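Side-chain contacts in bartonella effector protein (Bep) substrate of VirB T4SS (Bartonella sp. 1-1C, PDB 4PY3), which is a host-targeted, VirB-translocated effector whose N-terminal Fic domain is related to enzymes that transfer AMP from ATP to protein threonine or tyrosine, an activity it may share: residues E141-F146 with S209-I214; V147-I152 with P161-F166. One frame throughout, in Å; residues are numbered along the deposited sequence.

Interaction 1: E141-F146 with S209-I214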
# COMPACT_ATOMS: atom_id res chain seq x y z
N GLU A 141 -15.36 -7.45 -5.37
CA GLU A 141 -15.31 -6.53 -4.23
C GLU A 141 -13.90 -6.09 -3.90
O GLU A 141 -13.69 -4.96 -3.53
CB GLU A 141 -15.83 -7.14 -2.93
CG GLU A 141 -16.58 -6.13 -2.06
CD GLU A 141 -18.01 -5.90 -2.51
OE1 GLU A 141 -18.41 -6.49 -3.55
OE2 GLU A 141 -18.72 -5.14 -1.82
N ALA A 142 -12.97 -7.04 -3.95
CA ALA A 142 -11.60 -6.77 -3.60
C ALA A 142 -10.99 -5.74 -4.54
O ALA A 142 -10.30 -4.83 -4.10
CB ALA A 142 -10.79 -8.06 -3.61
N ALA A 143 -11.26 -5.89 -5.83
CA ALA A 143 -10.72 -4.97 -6.83
C ALA A 143 -11.15 -3.53 -6.59
O ALA A 143 -10.35 -2.61 -6.75
CB ALA A 143 -11.12 -5.40 -8.23
N LYS A 144 -12.41 -3.34 -6.22
CA LYS A 144 -12.95 -2.01 -5.93
C LYS A 144 -12.27 -1.37 -4.72
O LYS A 144 -11.92 -0.18 -4.75
CB LYS A 144 -14.47 -2.07 -5.71
CG LYS A 144 -15.27 -2.26 -6.98
CD LYS A 144 -16.72 -2.58 -6.68
CE LYS A 144 -17.64 -2.55 -7.89
NZ LYS A 144 -18.62 -3.67 -7.88
N LEU A 145 -12.08 -2.17 -3.67
CA LEU A 145 -11.42 -1.72 -2.44
C LEU A 145 -9.92 -1.43 -2.69
O LEU A 145 -9.36 -0.51 -2.09
CB LEU A 145 -11.60 -2.77 -1.30
CG LEU A 145 -12.70 -2.84 -0.23
CD1 LEU A 145 -13.95 -3.23 -0.94
CD2 LEU A 145 -12.60 -3.76 1.02
N PHE A 146 -9.29 -2.19 -3.59
CA PHE A 146 -7.89 -1.99 -3.93
C PHE A 146 -7.68 -0.66 -4.64
O PHE A 146 -6.75 0.10 -4.33
CB PHE A 146 -7.36 -3.11 -4.81
CG PHE A 146 -5.86 -3.14 -4.91
CD1 PHE A 146 -5.12 -3.81 -3.95
CD2 PHE A 146 -5.20 -2.52 -5.96
CE1 PHE A 146 -3.74 -3.86 -4.03
CE2 PHE A 146 -3.81 -2.57 -6.04
CZ PHE A 146 -3.08 -3.24 -5.07
N SER A 209 -10.00 -7.78 -13.83
CA SER A 209 -9.30 -8.69 -14.73
C SER A 209 -7.98 -9.19 -14.13
O SER A 209 -7.70 -10.39 -14.17
CB SER A 209 -9.05 -8.00 -16.08
OG SER A 209 -8.08 -8.69 -16.84
N LEU A 210 -7.20 -8.28 -13.56
CA LEU A 210 -5.96 -8.65 -12.87
C LEU A 210 -6.22 -9.61 -11.72
O LEU A 210 -5.57 -10.64 -11.60
CB LEU A 210 -5.26 -7.40 -12.33
CG LEU A 210 -4.03 -7.62 -11.44
CD1 LEU A 210 -2.87 -8.18 -12.24
CD2 LEU A 210 -3.62 -6.33 -10.75
N PHE A 211 -7.19 -9.27 -10.88
CA PHE A 211 -7.53 -10.08 -9.70
C PHE A 211 -8.04 -11.47 -10.08
O PHE A 211 -7.70 -12.45 -9.43
CB PHE A 211 -8.56 -9.36 -8.82
CG PHE A 211 -7.95 -8.38 -7.85
CD1 PHE A 211 -6.78 -7.69 -8.15
CD2 PHE A 211 -8.56 -8.14 -6.63
CE1 PHE A 211 -6.23 -6.80 -7.24
CE2 PHE A 211 -8.02 -7.25 -5.73
CZ PHE A 211 -6.85 -6.57 -6.03
N GLU A 212 -8.84 -11.55 -11.14
CA GLU A 212 -9.23 -12.85 -11.68
C GLU A 212 -8.01 -13.71 -11.91
O GLU A 212 -7.98 -14.86 -11.46
CB GLU A 212 -10.00 -12.71 -12.98
N ASP A 213 -7.01 -13.17 -12.60
CA ASP A 213 -5.80 -13.95 -12.90
C ASP A 213 -5.00 -14.31 -11.69
O ASP A 213 -4.58 -15.44 -11.59
CB ASP A 213 -4.83 -13.27 -13.83
N ILE A 214 -4.72 -13.34 -10.83
CA ILE A 214 -3.81 -13.59 -9.70
C ILE A 214 -4.49 -14.33 -8.55
O ILE A 214 -3.82 -14.71 -7.60
CB ILE A 214 -3.11 -12.31 -9.19
CG1 ILE A 214 -4.09 -11.28 -8.64
CG2 ILE A 214 -2.28 -11.68 -10.31
CD1 ILE A 214 -3.42 -10.22 -7.81
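The ring of F211 is the bump of this contact, and A142, A143 and F146 shape the hollow that receives it. With CG anti to its carbonyl carbon (chi1 -85°), F211 reaches from helix 205-214 toward helix 135-152, whose two small alanines allow the ring down to the backbone. CE2 rests on the peptide group joining them, 3.5 Å from C of A142 and 3.5 Å from N of A143. The neighbours approach the ring from different sides. The methyl of A142 lies in the ring plane at the edge, its CB 3.6 Å from CE2 of F211, whereas the methyl of A143 sits over one face, with CB 4.1 Å from CD2 of F211. One turn further along, F146 adds a further wall: its CB and CG are each 3.7 Å from CZ of F211. There the leading edge of F211 is directed at the face of the F146 ring in an offset edge-to-face pair, with centroids 5.5 Å apart and planes inclined at 68°. The N-to-C directions of the two short helix segments differ by 124°, and their axes come within 9.6 Å, a gap that the F211 ring bridges. M207, a turn earlier on helix 205-214, also touches A143 and F146, while F167, F180 and C192 continue the apolar surroundings of F146. No hydrogen bond crosses between 141-146 and 209-214, and all four touching residues are buried. The chemistry is therefore that of hydrophobic burial and dispersion, supplemented by the weak attraction expected between ring-edge hydrogens and a pi face; between these segments the ring is probably oriented by the fit of its shape to the hollow, since no polar pair is there to direct it.

Interaction 2: V147-I152 with P161-F166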
# COMPACT_ATOMS: atom_id res chain seq x y z
N VAL A 147 -8.56 -0.39 -5.60
CA VAL A 147 -8.54 0.89 -6.32
C VAL A 147 -8.70 2.06 -5.35
O VAL A 147 -7.98 3.06 -5.43
CB VAL A 147 -9.64 0.95 -7.40
CG1 VAL A 147 -9.90 2.38 -7.87
CG2 VAL A 147 -9.26 0.07 -8.58
N PHE A 148 -9.65 1.93 -4.43
CA PHE A 148 -9.90 2.97 -3.45
C PHE A 148 -8.66 3.24 -2.58
O PHE A 148 -8.19 4.37 -2.50
CB PHE A 148 -11.11 2.58 -2.58
CG PHE A 148 -11.42 3.59 -1.49
CD1 PHE A 148 -11.42 4.95 -1.76
CD2 PHE A 148 -11.73 3.16 -0.21
CE1 PHE A 148 -11.70 5.87 -0.76
CE2 PHE A 148 -12.01 4.08 0.79
CZ PHE A 148 -11.99 5.44 0.52
N LEU A 149 -8.11 2.19 -1.98
CA LEU A 149 -6.95 2.31 -1.12
C LEU A 149 -5.75 2.87 -1.88
O LEU A 149 -5.01 3.72 -1.36
CB LEU A 149 -6.57 0.97 -0.50
CG LEU A 149 -5.35 1.01 0.42
CD1 LEU A 149 -5.55 2.00 1.56
CD2 LEU A 149 -5.05 -0.37 0.99
N ASN A 150 -5.56 2.40 -3.10
CA ASN A 150 -4.48 2.87 -3.93
C ASN A 150 -4.52 4.39 -4.13
O ASN A 150 -3.47 5.05 -4.10
CB ASN A 150 -4.48 2.19 -5.29
CG ASN A 150 -3.29 2.62 -6.13
OD1 ASN A 150 -2.15 2.25 -5.84
ND2 ASN A 150 -3.53 3.43 -7.14
N SER A 151 -5.72 4.93 -4.29
CA SER A 151 -5.88 6.37 -4.50
C SER A 151 -5.62 7.21 -3.23
O SER A 151 -5.35 8.41 -3.31
CB SER A 151 -7.29 6.68 -5.01
OG SER A 151 -8.23 6.49 -3.97
N ILE A 152 -5.68 6.56 -2.08
CA ILE A 152 -5.36 7.22 -0.81
C ILE A 152 -3.84 7.42 -0.64
O ILE A 152 -3.39 8.48 -0.23
CB ILE A 152 -5.89 6.41 0.39
CG1 ILE A 152 -7.41 6.23 0.26
CG2 ILE A 152 -5.53 7.12 1.70
CD1 ILE A 152 -8.04 5.38 1.35
N PRO A 161 3.96 -2.18 -2.00
CA PRO A 161 4.18 -3.48 -1.36
C PRO A 161 3.35 -3.68 -0.09
O PRO A 161 2.96 -4.80 0.21
CB PRO A 161 5.68 -3.48 -1.03
CG PRO A 161 6.06 -2.04 -1.03
CD PRO A 161 5.21 -1.40 -2.09
N THR A 162 3.09 -2.59 0.63
CA THR A 162 2.25 -2.67 1.82
C THR A 162 0.81 -3.11 1.48
O THR A 162 0.27 -4.00 2.13
CB THR A 162 2.21 -1.32 2.56
OG1 THR A 162 3.55 -0.96 2.96
CG2 THR A 162 1.34 -1.43 3.80
N GLN A 163 0.18 -2.45 0.51
CA GLN A 163 -1.20 -2.78 0.11
C GLN A 163 -1.30 -4.17 -0.51
O GLN A 163 -2.26 -4.87 -0.25
CB GLN A 163 -1.87 -1.68 -0.73
CG GLN A 163 -1.14 -1.42 -2.02
CD GLN A 163 -1.54 -0.10 -2.68
OE1 GLN A 163 -2.04 0.84 -2.03
NE2 GLN A 163 -1.30 -0.03 -3.98
N ARG A 164 -0.27 -4.61 -1.22
CA ARG A 164 -0.27 -5.97 -1.76
C ARG A 164 -0.26 -7.02 -0.66
O ARG A 164 -1.03 -7.99 -0.71
CB ARG A 164 0.90 -6.21 -2.69
CG ARG A 164 0.80 -5.39 -3.95
CD ARG A 164 2.02 -5.57 -4.80
NE ARG A 164 2.05 -4.51 -5.81
CZ ARG A 164 2.87 -4.46 -6.85
NH1 ARG A 164 3.73 -5.45 -7.08
NH2 ARG A 164 2.82 -3.43 -7.68
N VAL A 165 0.61 -6.85 0.34
CA VAL A 165 0.64 -7.81 1.44
C VAL A 165 -0.71 -7.83 2.15
O VAL A 165 -1.21 -8.88 2.52
CB VAL A 165 1.78 -7.52 2.43
CG1 VAL A 165 1.64 -8.37 3.69
CG2 VAL A 165 3.11 -7.81 1.78
N PHE A 166 -1.29 -6.65 2.35
CA PHE A 166 -2.58 -6.52 3.01
C PHE A 166 -3.65 -7.32 2.26
O PHE A 166 -4.39 -8.10 2.86
CB PHE A 166 -2.97 -5.04 3.07
CG PHE A 166 -4.24 -4.76 3.81
CD1 PHE A 166 -5.48 -4.94 3.19
CD2 PHE A 166 -4.21 -4.26 5.10
CE1 PHE A 166 -6.65 -4.65 3.86
CE2 PHE A 166 -5.39 -3.98 5.78
CZ PHE A 166 -6.61 -4.18 5.15
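Q163 adopts the crowded first torsion, with CG between its backbone N and carbonyl carbon (chi1 61°), then runs extended to present its amide to N150, whose own CG is swung anti to the backbone N (chi1 -176°). The two amides join through one hydrogen bond, from NE2 of Q163 to OD1 of N150, 3.1 Å long and nearly straight at 168°. The donor lies in the carbonyl plane of N150, on a lone pair, and OD1 in turn stays close to the amide plane of Q163, although the two planes are markedly twisted against each other. The other end of the Q163 amide rests over the backbone of N150, OE1 lying 3.7 Å from CA of N150. Beside this polar pair the side chains of L149 and Q163 lie alongside each other and point opposite ways, CD2 of L149 being 3.8 Å from CB of Q163. C192 and M196 pack against N150, so the buried amide pair sits in largely apolar surroundings. The contact joins helices 135-152 and 159-173 beside the loop carrying F155 and G158; this helix-loop-helix unit is the core of the Fic fold, and in active relatives its loop holds the signature motif and binds the nucleotide phosphates.

Helix 135-152 serves both interactions, giving 141-146 to interaction 1 and the directly following 147-152 to interaction 2. After its end the chain turns back, and 161-166 on helix 159-173 closes the short loop of interaction 2, with eight residues between the segments. It then passes through helix 185-197 before 209-214 closes the much longer loop of interaction 1, which spans 62 residues and encloses that of interaction 2 without crossing it. The two sites touch where CZ of F146 packs 3.8 Å from NE2 of Q163. Together they tie one central helix to its sequence neighbour near the middle of the domain and to helix 205-214 farther out.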